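Local structure of hypothetical protein PA2201 (Pseudomonas aeruginosa, 2FEF) at residues A79-S84 with A109-Y114; T198-P203 with R245-P250; V157-Q162 with V285-A290; S217-L222 with G272-S277; L86-I91 with G254-E259. The protein is of unknown function but is probably an immunity protein that neutralises a PoNe-type DNase toxin. All blocks are in the same frame, centred on the assembly; numbering follows the deposited sequence.

Contact 1. Residues A79-S84 with A109-Y114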
# COMPACT_ATOMS: atom_id res chain seq x y z
N ALA B 79 -3.82 10.38 -4.37
CA ALA B 79 -4.24 10.66 -3.00
C ALA B 79 -5.58 11.38 -2.92
O ALA B 79 -6.40 11.10 -2.03
CB ALA B 79 -3.16 11.52 -2.30
N ALA B 80 -5.78 12.36 -3.81
CA ALA B 80 -7.08 13.08 -3.89
C ALA B 80 -8.22 12.10 -4.16
O ALA B 80 -9.30 12.20 -3.55
CB ALA B 80 -7.01 14.16 -4.99
N GLU B 81 -8.01 11.14 -5.05
CA GLU B 81 -9.03 10.08 -5.27
C GLU B 81 -9.29 9.26 -4.01
O GLU B 81 -10.42 8.93 -3.70
CB GLU B 81 -8.62 9.11 -6.41
CG GLU B 81 -8.54 9.75 -7.81
CD GLU B 81 -8.38 8.71 -8.95
OE1 GLU B 81 -8.55 7.49 -8.74
OE2 GLU B 81 -8.05 9.15 -10.07
N ASN B 82 -8.23 8.91 -3.30
CA ASN B 82 -8.38 8.13 -2.06
C ASN B 82 -9.15 8.90 -1.00
O ASN B 82 -9.94 8.32 -0.22
CB ASN B 82 -7.00 7.75 -1.50
CG ASN B 82 -6.21 6.78 -2.39
OD1 ASN B 82 -6.75 6.08 -3.29
ND2 ASN B 82 -4.91 6.73 -2.15
N ALA B 83 -8.93 10.22 -0.95
CA ALA B 83 -9.73 11.06 -0.04
C ALA B 83 -11.18 11.12 -0.48
O ALA B 83 -12.07 11.11 0.36
CB ALA B 83 -9.14 12.50 0.09
N SER B 84 -11.45 11.19 -1.78
CA SER B 84 -12.85 11.06 -2.25
C SER B 84 -13.51 9.71 -1.85
O SER B 84 -14.68 9.69 -1.50
CB SER B 84 -12.92 11.24 -3.78
OG SER B 84 -12.79 12.63 -4.11
N ALA B 109 -9.32 20.15 -0.65
CA ALA B 109 -7.97 20.73 -0.61
C ALA B 109 -7.00 19.86 -1.39
O ALA B 109 -6.17 20.37 -2.10
CB ALA B 109 -7.48 20.86 0.80
N LEU B 110 -7.08 18.54 -1.24
CA LEU B 110 -6.14 17.69 -1.95
C LEU B 110 -6.34 17.76 -3.45
O LEU B 110 -5.35 17.77 -4.19
CB LEU B 110 -6.18 16.24 -1.44
CG LEU B 110 -5.55 16.02 -0.06
CD1 LEU B 110 -6.05 14.65 0.44
CD2 LEU B 110 -3.98 16.16 -0.10
N TRP B 111 -7.61 17.79 -3.91
CA TRP B 111 -7.86 17.97 -5.35
C TRP B 111 -7.30 19.30 -5.91
O TRP B 111 -6.68 19.32 -6.99
CB TRP B 111 -9.36 17.85 -5.65
CG TRP B 111 -9.83 16.42 -5.78
CD1 TRP B 111 -10.48 15.67 -4.81
CD2 TRP B 111 -9.66 15.56 -6.91
NE1 TRP B 111 -10.75 14.41 -5.31
CE2 TRP B 111 -10.22 14.31 -6.57
CE3 TRP B 111 -9.04 15.72 -8.17
CZ2 TRP B 111 -10.24 13.22 -7.48
CZ3 TRP B 111 -9.06 14.65 -9.07
CH2 TRP B 111 -9.65 13.41 -8.70
N LEU B 112 -7.52 20.39 -5.17
CA LEU B 112 -7.00 21.71 -5.51
C LEU B 112 -5.47 21.73 -5.52
O LEU B 112 -4.87 22.19 -6.49
CB LEU B 112 -7.51 22.72 -4.48
CG LEU B 112 -7.15 24.17 -4.73
CD1 LEU B 112 -7.69 24.59 -6.10
CD2 LEU B 112 -7.73 25.02 -3.61
N ASP B 113 -4.85 21.21 -4.44
CA ASP B 113 -3.36 21.08 -4.39
C ASP B 113 -2.81 20.24 -5.52
O ASP B 113 -1.80 20.60 -6.15
CB ASP B 113 -2.87 20.53 -3.04
CG ASP B 113 -3.17 21.52 -1.85
OD1 ASP B 113 -3.48 22.71 -2.06
OD2 ASP B 113 -3.08 21.09 -0.70
N TYR B 114 -3.45 19.10 -5.78
CA TYR B 114 -3.07 18.31 -6.95
C TYR B 114 -3.06 19.15 -8.22
O TYR B 114 -2.08 19.13 -8.97
CB TYR B 114 -3.99 17.08 -7.10
CG TYR B 114 -4.04 16.42 -8.47
CD1 TYR B 114 -2.87 16.03 -9.13
CD2 TYR B 114 -5.27 16.13 -9.09
CE1 TYR B 114 -2.93 15.43 -10.40
CE2 TYR B 114 -5.33 15.51 -10.33
CZ TYR B 114 -4.17 15.17 -10.98
OH TYR B 114 -4.20 14.54 -12.22
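A80 and L110 mark the closest backbone approach of two antiparallel helices, their CA atoms 5.1 Å apart. The short axes come within 8.6 Å at a signed crossing angle of -164°, a spacing that the small A80 and A83 permit. The CB of A80 lies over the indole of W111: the methyl sits 3.5 Å from the centroid of the five-membered ring and 7° off its normal, a CH-pi contact. The edge of the same ring is used as well. NE1 of W111 donates to OG of S84 at 3.0 Å, with an N-H...O angle of 159° and the oxygen slightly out of the ring plane, a bond that, with the methyl over the face, helps set the tilt of the indole. The pair forms a helical hairpin of helices 66-93 and 97-127 within the N-terminal domain-like region, and F148 of helix 146-158 also meets the W111 ring. With CG beside its backbone N, L110 brings CD1 to within 3.8 Å of the A83 CB. E81 crosses the far part of the indole, its CG 3.9 Å from CZ2 of W111, and its carboxylate runs on to salt bridges with R54 and R59 of the second subunit.

Contact 2. Residues T198-P203 with R245-P250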
# COMPACT_ATOMS: atom_id res chain seq x y z
N THR B 198 -24.65 17.41 -21.87
CA THR B 198 -24.60 16.41 -20.80
C THR B 198 -23.47 15.42 -21.17
O THR B 198 -23.56 14.71 -22.18
CB THR B 198 -25.95 15.68 -20.67
OG1 THR B 198 -26.97 16.62 -20.31
CG2 THR B 198 -25.89 14.57 -19.59
N PHE B 199 -22.41 15.41 -20.37
CA PHE B 199 -21.25 14.58 -20.67
C PHE B 199 -21.53 13.08 -20.63
O PHE B 199 -20.91 12.32 -21.37
CB PHE B 199 -20.06 14.93 -19.76
CG PHE B 199 -19.54 16.35 -19.95
CD1 PHE B 199 -19.86 17.09 -21.09
CD2 PHE B 199 -18.75 16.94 -18.97
CE1 PHE B 199 -19.41 18.40 -21.24
CE2 PHE B 199 -18.27 18.23 -19.13
CZ PHE B 199 -18.60 18.96 -20.26
N HIS B 200 -22.46 12.67 -19.76
CA HIS B 200 -22.78 11.26 -19.57
C HIS B 200 -24.31 11.11 -19.55
O HIS B 200 -24.93 11.19 -18.49
CB HIS B 200 -22.12 10.77 -18.28
CG HIS B 200 -20.64 11.00 -18.28
ND1 HIS B 200 -19.76 10.09 -18.81
CD2 HIS B 200 -19.89 12.05 -17.85
CE1 HIS B 200 -18.53 10.56 -18.71
NE2 HIS B 200 -18.58 11.74 -18.10
N PRO B 201 -24.91 10.94 -20.74
CA PRO B 201 -26.35 10.95 -20.89
C PRO B 201 -27.06 9.86 -20.08
O PRO B 201 -28.23 10.01 -19.74
CB PRO B 201 -26.56 10.75 -22.41
CG PRO B 201 -25.25 11.14 -23.04
CD PRO B 201 -24.21 10.75 -22.03
N ARG B 202 -26.34 8.78 -19.76
CA ARG B 202 -26.87 7.71 -18.89
C ARG B 202 -26.05 7.77 -17.59
O ARG B 202 -24.90 7.38 -17.59
CB ARG B 202 -26.64 6.35 -19.57
CG ARG B 202 -27.65 5.94 -20.66
CD ARG B 202 -27.81 6.91 -21.83
NE ARG B 202 -26.65 7.03 -22.72
CZ ARG B 202 -26.71 7.47 -23.98
NH1 ARG B 202 -25.60 7.57 -24.71
NH2 ARG B 202 -27.88 7.81 -24.53
N PRO B 203 -26.65 8.20 -16.48
CA PRO B 203 -28.06 8.53 -16.23
C PRO B 203 -28.50 9.97 -16.46
O PRO B 203 -29.69 10.25 -16.46
CB PRO B 203 -28.21 8.21 -14.74
CG PRO B 203 -26.90 8.60 -14.12
CD PRO B 203 -25.84 8.29 -15.23
N ARG B 245 -25.34 1.03 -20.13
CA ARG B 245 -24.43 2.13 -20.37
C ARG B 245 -24.41 3.20 -19.27
O ARG B 245 -23.65 4.19 -19.34
CB ARG B 245 -24.58 2.69 -21.79
CG ARG B 245 -25.90 3.26 -22.09
CD ARG B 245 -26.25 3.20 -23.56
NE ARG B 245 -27.50 3.92 -23.88
CZ ARG B 245 -28.66 3.77 -23.25
NH1 ARG B 245 -28.78 2.93 -22.24
NH2 ARG B 245 -29.73 4.47 -23.63
N ARG B 246 -25.18 2.98 -18.20
CA ARG B 246 -25.13 3.90 -17.08
C ARG B 246 -23.71 4.09 -16.49
O ARG B 246 -22.96 3.13 -16.21
CB ARG B 246 -26.12 3.49 -15.99
CG ARG B 246 -26.31 4.58 -14.93
CD ARG B 246 -26.61 3.89 -13.65
NE ARG B 246 -27.15 4.67 -12.53
CZ ARG B 246 -26.42 5.14 -11.52
NH1 ARG B 246 -25.09 4.99 -11.47
NH2 ARG B 246 -27.05 5.72 -10.50
N LEU B 247 -23.33 5.35 -16.32
CA LEU B 247 -22.06 5.64 -15.69
C LEU B 247 -22.18 5.19 -14.24
O LEU B 247 -23.23 5.35 -13.59
CB LEU B 247 -21.78 7.15 -15.73
CG LEU B 247 -20.40 7.59 -15.24
CD1 LEU B 247 -19.36 7.12 -16.25
CD2 LEU B 247 -20.38 9.11 -15.08
N THR B 248 -21.10 4.63 -13.72
CA THR B 248 -21.00 4.33 -12.28
C THR B 248 -19.70 4.94 -11.75
O THR B 248 -18.76 5.20 -12.53
CB THR B 248 -21.03 2.80 -11.99
OG1 THR B 248 -19.87 2.20 -12.59
CG2 THR B 248 -22.35 2.16 -12.55
N GLY B 249 -19.63 5.16 -10.46
CA GLY B 249 -18.44 5.77 -9.83
C GLY B 249 -18.25 5.14 -8.47
O GLY B 249 -18.59 5.75 -7.45
N PRO B 250 -17.71 3.90 -8.43
CA PRO B 250 -17.58 3.23 -7.14
C PRO B 250 -16.54 3.90 -6.23
O PRO B 250 -16.52 3.62 -5.04
CB PRO B 250 -17.10 1.82 -7.52
CG PRO B 250 -16.37 2.02 -8.82
CD PRO B 250 -17.22 3.05 -9.54
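R202 lies against R245 along nearly its whole length. Its CB meets the carbonyl O of R245 at 3.7 Å; CG then sits over the centre of the R245 guanidinium, 3.5 Å from CZ. The chain bends at chi2 and chi3 (57° and 68°), which carries CD along the same guanidinium to NH2 of R245 and sets NE 3.4 Å from NE of R245. There two donors face each other, and the two guanidinium planes are 23° apart. P201 CB covers one face of the R202 guanidinium, R245 NE the opposite face; both arginines are exposed, and solvent may moderate the repulsion. Deeper in, the backbone joins the segments: N of L247 donates to O of R202 at 2.9 Å. L247 also lays CD2 over the face of the H200 ring, 3.9 Å from its centroid, while NE2 of H200 donates to O of P141. P203, after a cis peptide bond, places CD 3.8 Å from CG of R246. The loop 245-250 runs between helix 201-204, helix 223-234, whose Q229 O accepts from NE of R246 and whose Y230 and F233 make cation-pi contacts with it, and helix 146-158, whose Y146 touches H200 and L247.

Contact 3. Residues V157-Q162 with V285-A290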
# COMPACT_ATOMS: atom_id res chain seq x y z
N VAL B 157 -22.17 21.37 -1.75
CA VAL B 157 -23.52 21.85 -1.45
C VAL B 157 -24.11 21.15 -0.19
O VAL B 157 -24.65 21.80 0.72
CB VAL B 157 -24.45 21.62 -2.67
CG1 VAL B 157 -25.91 21.98 -2.31
CG2 VAL B 157 -24.01 22.45 -3.90
N LEU B 158 -24.01 19.84 -0.15
CA LEU B 158 -24.65 19.04 0.91
C LEU B 158 -23.95 19.22 2.27
O LEU B 158 -24.53 18.98 3.32
CB LEU B 158 -24.66 17.55 0.51
CG LEU B 158 -25.76 17.19 -0.52
CD1 LEU B 158 -25.52 15.85 -1.09
CD2 LEU B 158 -27.20 17.25 0.17
N LEU B 159 -22.68 19.65 2.23
CA LEU B 159 -21.95 19.86 3.46
C LEU B 159 -21.70 21.32 3.81
O LEU B 159 -20.89 21.62 4.68
CB LEU B 159 -20.64 19.02 3.48
CG LEU B 159 -20.85 17.51 3.29
CD1 LEU B 159 -19.50 16.73 3.04
CD2 LEU B 159 -21.70 16.90 4.48
N ASP B 160 -22.43 22.22 3.16
CA ASP B 160 -22.37 23.67 3.43
C ASP B 160 -20.94 24.19 3.35
O ASP B 160 -20.46 24.96 4.22
CB ASP B 160 -23.09 24.05 4.76
CG ASP B 160 -23.12 25.58 5.00
OD1 ASP B 160 -23.43 26.35 4.06
OD2 ASP B 160 -22.86 26.01 6.15
N ALA B 161 -20.26 23.76 2.29
CA ALA B 161 -18.88 24.17 2.00
C ALA B 161 -18.76 24.72 0.57
O ALA B 161 -17.72 24.58 -0.08
CB ALA B 161 -17.93 22.98 2.21
N GLN B 162 -19.83 25.36 0.09
CA GLN B 162 -19.88 25.84 -1.31
C GLN B 162 -18.83 26.89 -1.65
O GLN B 162 -18.56 27.14 -2.82
CB GLN B 162 -21.24 26.46 -1.62
CG GLN B 162 -22.44 25.47 -1.60
CD GLN B 162 -23.68 26.09 -2.17
OE1 GLN B 162 -23.64 26.71 -3.25
NE2 GLN B 162 -24.82 25.92 -1.47
N VAL B 285 -29.36 16.91 3.43
CA VAL B 285 -30.21 18.05 3.08
C VAL B 285 -30.50 18.87 4.34
O VAL B 285 -30.32 20.09 4.36
CB VAL B 285 -31.49 17.61 2.33
CG1 VAL B 285 -32.44 18.83 2.09
CG2 VAL B 285 -31.10 16.91 0.99
N ASP B 286 -30.95 18.18 5.40
CA ASP B 286 -31.30 18.85 6.64
C ASP B 286 -30.09 19.57 7.25
O ASP B 286 -30.22 20.72 7.68
CB ASP B 286 -31.93 17.86 7.63
CG ASP B 286 -33.26 17.29 7.14
OD1 ASP B 286 -33.90 17.91 6.24
OD2 ASP B 286 -33.69 16.20 7.65
N TYR B 287 -28.94 18.88 7.27
CA TYR B 287 -27.68 19.41 7.80
C TYR B 287 -27.26 20.70 7.10
O TYR B 287 -26.97 21.70 7.76
CB TYR B 287 -26.55 18.36 7.67
CG TYR B 287 -25.18 18.89 8.00
CD1 TYR B 287 -24.80 19.10 9.32
CD2 TYR B 287 -24.27 19.22 6.99
CE1 TYR B 287 -23.54 19.59 9.64
CE2 TYR B 287 -23.01 19.71 7.31
CZ TYR B 287 -22.67 19.92 8.64
OH TYR B 287 -21.41 20.40 8.96
N ALA B 288 -27.20 20.65 5.76
CA ALA B 288 -26.80 21.81 4.96
C ALA B 288 -27.76 23.01 5.19
O ALA B 288 -27.31 24.15 5.34
CB ALA B 288 -26.75 21.42 3.49
N ARG B 289 -29.07 22.74 5.23
CA ARG B 289 -30.06 23.80 5.43
C ARG B 289 -29.88 24.43 6.80
O ARG B 289 -29.80 25.66 6.91
CB ARG B 289 -31.49 23.30 5.25
CG ARG B 289 -31.82 22.93 3.79
CD ARG B 289 -33.20 22.32 3.67
NE ARG B 289 -33.62 22.25 2.27
CZ ARG B 289 -34.72 21.63 1.85
NH1 ARG B 289 -35.52 21.03 2.71
NH2 ARG B 289 -35.02 21.62 0.56
N ALA B 290 -29.77 23.60 7.84
CA ALA B 290 -29.58 24.09 9.22
C ALA B 290 -28.29 24.90 9.38
O ALA B 290 -28.29 25.96 10.01
CB ALA B 290 -29.62 22.94 10.22
O HOH W 1 -26.07 25.40 3.32
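A288 fills the tight part of the contact. Its CB comes 3.3 Å from O of L158 and 3.5 Å from O of V157, so the methyl presses on the last carbonyls of helix 146-158. Beside it Y287 turns the edge of its ring to the same backbone: CD2 lies 3.7 Å from O of L158, which is in the ring plane, and CE2 is 3.9 Å from O of L159. The tyrosine reaches this position with CG anti to its backbone N (chi1 171°), which sends the ring across the helix end. On the side of helix 258-267, where L158 also touches S261, L158 extends CD2 to CG2 of V285 at 4.0 Å. The helix end receiving these groups is a Schellman motif: D160, with positive phi, is its C-prime residue, and A161 N turns back to O of G156. The motif ends helix 146-158 just where helix 282-292, near the C-terminus, packs against it. Towards D160 the fit is looser and wetter. CB of D160 stays 4.3 Å from O of A288, and a water spans the gap, donating to OD1 of D160 at 2.9 Å and to O of A288 at 2.7 Å. The second carboxylate oxygen of D160 makes a salt bridge with R291, one turn of helix beyond Y287, while R101 of helix 97-127 reaches the backbone O of D160.

Contact 4. Residues S217-L222 with G272-S277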
# COMPACT_ATOMS: atom_id res chain seq x y z
N SER B 217 -40.55 24.03 -8.00
CA SER B 217 -41.55 24.17 -6.95
C SER B 217 -42.05 22.79 -6.54
O SER B 217 -42.88 22.65 -5.62
CB SER B 217 -42.73 24.98 -7.47
OG SER B 217 -43.36 24.32 -8.57
N ASP B 218 -41.58 21.78 -7.27
CA ASP B 218 -42.00 20.42 -7.04
C ASP B 218 -40.81 19.48 -7.15
O ASP B 218 -40.14 19.40 -8.19
CB ASP B 218 -43.14 19.99 -7.99
CG ASP B 218 -44.06 18.96 -7.36
OD1 ASP B 218 -43.59 18.18 -6.48
OD2 ASP B 218 -45.26 18.92 -7.73
N ALA B 219 -40.55 18.78 -6.05
CA ALA B 219 -39.52 17.74 -6.02
C ALA B 219 -39.99 16.53 -6.84
O ALA B 219 -39.18 15.72 -7.24
CB ALA B 219 -39.27 17.35 -4.58
N GLN B 220 -41.31 16.42 -7.08
CA GLN B 220 -41.89 15.30 -7.85
C GLN B 220 -41.22 15.12 -9.23
O GLN B 220 -41.20 14.01 -9.79
CB GLN B 220 -43.41 15.45 -8.00
CG GLN B 220 -44.06 14.34 -8.85
CD GLN B 220 -43.87 12.94 -8.26
OE1 GLN B 220 -43.87 12.75 -7.04
NE2 GLN B 220 -43.72 11.95 -9.14
N ALA B 221 -40.67 16.20 -9.75
CA ALA B 221 -39.98 16.22 -11.01
C ALA B 221 -38.78 15.26 -11.04
O ALA B 221 -38.36 14.83 -12.11
CB ALA B 221 -39.52 17.67 -11.34
N LEU B 222 -38.26 14.92 -9.86
CA LEU B 222 -37.07 14.06 -9.74
C LEU B 222 -37.37 12.68 -9.18
O LEU B 222 -36.48 11.83 -9.10
CB LEU B 222 -35.99 14.76 -8.90
CG LEU B 222 -35.36 15.96 -9.62
CD1 LEU B 222 -34.39 16.75 -8.71
CD2 LEU B 222 -34.63 15.57 -10.93
N GLY B 272 -40.18 15.87 0.49
CA GLY B 272 -40.73 14.69 1.15
C GLY B 272 -40.89 13.47 0.25
O GLY B 272 -40.57 12.35 0.65
N VAL B 273 -41.38 13.67 -0.97
CA VAL B 273 -41.56 12.56 -1.91
C VAL B 273 -40.23 11.82 -2.18
O VAL B 273 -40.21 10.59 -2.34
CB VAL B 273 -42.26 13.02 -3.22
CG1 VAL B 273 -41.39 13.96 -4.06
CG2 VAL B 273 -42.76 11.81 -4.03
N LEU B 274 -39.13 12.56 -2.14
CA LEU B 274 -37.84 11.95 -2.45
C LEU B 274 -37.21 11.17 -1.28
O LEU B 274 -36.34 10.32 -1.48
CB LEU B 274 -36.88 13.03 -2.96
CG LEU B 274 -37.41 13.92 -4.08
CD1 LEU B 274 -36.34 14.93 -4.39
CD2 LEU B 274 -37.81 13.11 -5.32
N ARG B 275 -37.66 11.46 -0.06
CA ARG B 275 -37.09 10.81 1.13
C ARG B 275 -37.44 9.33 1.23
O ARG B 275 -36.80 8.58 1.98
CB ARG B 275 -37.52 11.55 2.40
CG ARG B 275 -36.92 12.93 2.38
CD ARG B 275 -36.71 13.51 3.72
NE ARG B 275 -36.06 14.79 3.55
CZ ARG B 275 -35.25 15.36 4.44
NH1 ARG B 275 -34.99 14.75 5.58
NH2 ARG B 275 -34.69 16.54 4.14
N ALA B 276 -38.46 8.90 0.50
CA ALA B 276 -38.79 7.48 0.38
C ALA B 276 -37.64 6.70 -0.24
O ALA B 276 -37.53 5.48 -0.03
CB ALA B 276 -40.06 7.30 -0.43
N SER B 277 -36.79 7.39 -1.02
CA SER B 277 -35.71 6.71 -1.78
C SER B 277 -34.53 6.37 -0.88
O SER B 277 -34.01 7.25 -0.20
CB SER B 277 -35.21 7.55 -2.95
OG SER B 277 -34.04 6.90 -3.47
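A219 turns its CB toward L274 and V273, joining an Asx turn, in which D218 OD1 accepts from N of Q220, to the short helix 272-275. This is the outer part of the C-terminal PoNi family region. The alanine methyl faces both branched side chains, 3.8 Å from CD1 of L274 and 4.0 Å from CG1 of V273. L274 spreads its two methyls along A219: while CD1 meets the A219 methyl, CD2 reaches past it to the A219 carbonyl O at 3.5 Å and towards L222, whose CB is 4.3 Å away. Its CG lies beside the backbone N (chi1 -51°), which directs both methyls at the turn. L222 comes in from the flank and extends to V260 and L263 of helix 258-267, so this side is buried, and L274 continues onto A223 and L226 of helix 223-234. The V273 side is exposed. There Q220 leaves its backbone pointing away from the helix, but its chain bends at chi2 (61°) and swings the amide back, crossing the V273 side chain at about a right angle. The meeting is between a polar oxygen and a methyl: OE1 of Q220 stands 3.3 Å from CG2 of V273.

Contact 5. Residues L86-I91 with G254-E259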
# COMPACT_ATOMS: atom_id res chain seq x y z
N LEU B 86 -12.57 7.83 0.69
CA LEU B 86 -12.77 7.92 2.14
C LEU B 86 -14.07 8.63 2.45
O LEU B 86 -14.85 8.18 3.30
CB LEU B 86 -11.59 8.67 2.80
CG LEU B 86 -11.53 8.44 4.32
CD1 LEU B 86 -11.00 7.07 4.70
CD2 LEU B 86 -10.68 9.55 5.00
N LEU B 87 -14.32 9.75 1.75
CA LEU B 87 -15.57 10.50 1.98
C LEU B 87 -16.79 9.61 1.70
O LEU B 87 -17.70 9.52 2.51
CB LEU B 87 -15.60 11.78 1.11
CG LEU B 87 -16.88 12.63 1.26
CD1 LEU B 87 -17.16 12.98 2.67
CD2 LEU B 87 -16.71 13.89 0.42
N LEU B 88 -16.77 8.94 0.56
CA LEU B 88 -17.83 8.01 0.21
C LEU B 88 -18.06 6.94 1.28
O LEU B 88 -19.18 6.71 1.70
CB LEU B 88 -17.55 7.40 -1.19
CG LEU B 88 -18.61 6.39 -1.63
CD1 LEU B 88 -20.00 7.06 -1.80
CD2 LEU B 88 -18.15 5.69 -2.88
N LYS B 89 -16.99 6.28 1.72
CA LYS B 89 -17.13 5.28 2.77
C LYS B 89 -17.75 5.88 4.05
O LYS B 89 -18.55 5.23 4.75
CB LYS B 89 -15.76 4.70 3.08
CG LYS B 89 -15.22 3.89 1.89
CD LYS B 89 -15.94 2.54 1.78
CE LYS B 89 -15.70 1.94 0.41
NZ LYS B 89 -16.49 0.67 0.30
N ALA B 90 -17.35 7.11 4.38
CA ALA B 90 -17.88 7.77 5.57
C ALA B 90 -19.41 8.06 5.43
O ALA B 90 -20.17 7.93 6.38
CB ALA B 90 -17.11 9.06 5.81
N ILE B 91 -19.84 8.45 4.24
CA ILE B 91 -21.28 8.58 3.95
C ILE B 91 -22.02 7.24 4.16
O ILE B 91 -23.05 7.16 4.90
CB ILE B 91 -21.55 9.09 2.48
CG1 ILE B 91 -20.87 10.46 2.26
CG2 ILE B 91 -23.12 9.21 2.27
CD1 ILE B 91 -20.82 10.91 0.80
N GLY B 254 -20.96 6.04 -5.94
CA GLY B 254 -21.53 4.80 -5.42
C GLY B 254 -23.06 4.75 -5.47
O GLY B 254 -23.69 4.99 -6.52
N TRP B 255 -23.64 4.46 -4.32
CA TRP B 255 -25.08 4.26 -4.13
C TRP B 255 -25.91 5.55 -4.21
O TRP B 255 -27.11 5.51 -4.42
CB TRP B 255 -25.23 3.66 -2.73
CG TRP B 255 -26.58 3.28 -2.23
CD1 TRP B 255 -27.38 3.99 -1.39
CD2 TRP B 255 -27.25 2.05 -2.49
NE1 TRP B 255 -28.51 3.28 -1.10
CE2 TRP B 255 -28.45 2.07 -1.76
CE3 TRP B 255 -26.93 0.92 -3.25
CZ2 TRP B 255 -29.36 1.01 -1.79
CZ3 TRP B 255 -27.84 -0.14 -3.27
CH2 TRP B 255 -29.04 -0.08 -2.55
N TRP B 256 -25.26 6.69 -4.01
CA TRP B 256 -25.97 7.90 -3.59
C TRP B 256 -26.39 8.83 -4.71
O TRP B 256 -25.58 9.24 -5.52
CB TRP B 256 -25.11 8.67 -2.57
CG TRP B 256 -24.83 7.77 -1.41
CD1 TRP B 256 -23.64 7.18 -1.08
CD2 TRP B 256 -25.79 7.30 -0.48
NE1 TRP B 256 -23.81 6.36 0.01
CE2 TRP B 256 -25.12 6.42 0.41
CE3 TRP B 256 -27.17 7.52 -0.31
CZ2 TRP B 256 -25.77 5.77 1.45
CZ3 TRP B 256 -27.82 6.86 0.73
CH2 TRP B 256 -27.12 6.01 1.60
N ALA B 257 -27.67 9.19 -4.71
CA ALA B 257 -28.16 10.25 -5.58
C ALA B 257 -27.75 11.60 -5.03
O ALA B 257 -28.59 12.37 -4.57
CB ALA B 257 -29.72 10.17 -5.69
N MSE B 258 -26.46 11.90 -5.13
CA MSE B 258 -25.86 13.13 -4.61
C MSE B 258 -26.36 14.33 -5.36
O MSE B 258 -26.50 15.41 -4.78
CB MSE B 258 -24.35 13.08 -4.89
CG MSE B 258 -23.72 12.08 -4.06
SE MSE B 258 -21.79 12.15 -4.44
CE MSE B 258 -21.41 10.80 -3.12
N GLU B 259 -26.61 14.15 -6.66
CA GLU B 259 -27.10 15.24 -7.48
C GLU B 259 -28.52 15.69 -7.06
O GLU B 259 -28.76 16.87 -6.86
CB GLU B 259 -27.01 14.93 -8.99
CG GLU B 259 -28.03 13.97 -9.66
CD GLU B 259 -27.96 12.53 -9.21
OE1 GLU B 259 -28.11 12.29 -7.99
OE2 GLU B 259 -27.87 11.62 -10.06
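I91 and W256 are brought together by similar first torsions. In I91, chi1 of -58° sets CG2 anti to the backbone N and aims it across the contact; in W256, chi1 of -58° places CG beside its backbone N and carries the indole to the helix. The two side chains run antiparallel alongside one another, so that CG2 of I91 lies over the face of the five-membered ring, 3.9 Å from its centroid and 17° off the normal, a CH-pi contact. The opposite face of the indole is covered by CD1 of W255. L88 approaches differently, its CD1 in the ring plane at the edge, 3.7 Å from CD1 of W256. With NE1 of W256 bonded to OD1 of D92, the indole is held at edge and faces. Selenomethionine M258, its chain extended beyond CG, slips CE in beside them, 4.0 Å from CD1 of I91 and 4.2 Å from CD1 of L88. G254, at positive phi, sets its N 4.2 Å from CD2 of L88. This is a buried apolar interface in an all-helical fold, where helix 66-93 of the N-terminal domain-like region meets the loop leading into helix 258-267 of the PoNi C-terminal region and that helix's first residue.

In the fold
Contacts 1 and 5 share helix 66-93, their centres about 16 Å apart; contact 1 pairs it with the next helix, 97-127. Contacts 2 and 4 lie wholly within the C-terminal family region, centres about 21 Å apart, and their segments interleave along the chain. Contact 3 ties helix 146-158 to the C-terminal helix 282-292, enclosing contacts 2 and 4 in sequence. Contact 5 touches contact 2, where G249 O and G254 N are 2.8 Å apart, and contact 3. Contacts 3 and 4 are linked by the D286-R275 salt bridge. Contacts 1 and 4 lie on opposite sides of the chain's centre, centres about 32 Å apart. With one segment in each, contact 5 joins the two family regions.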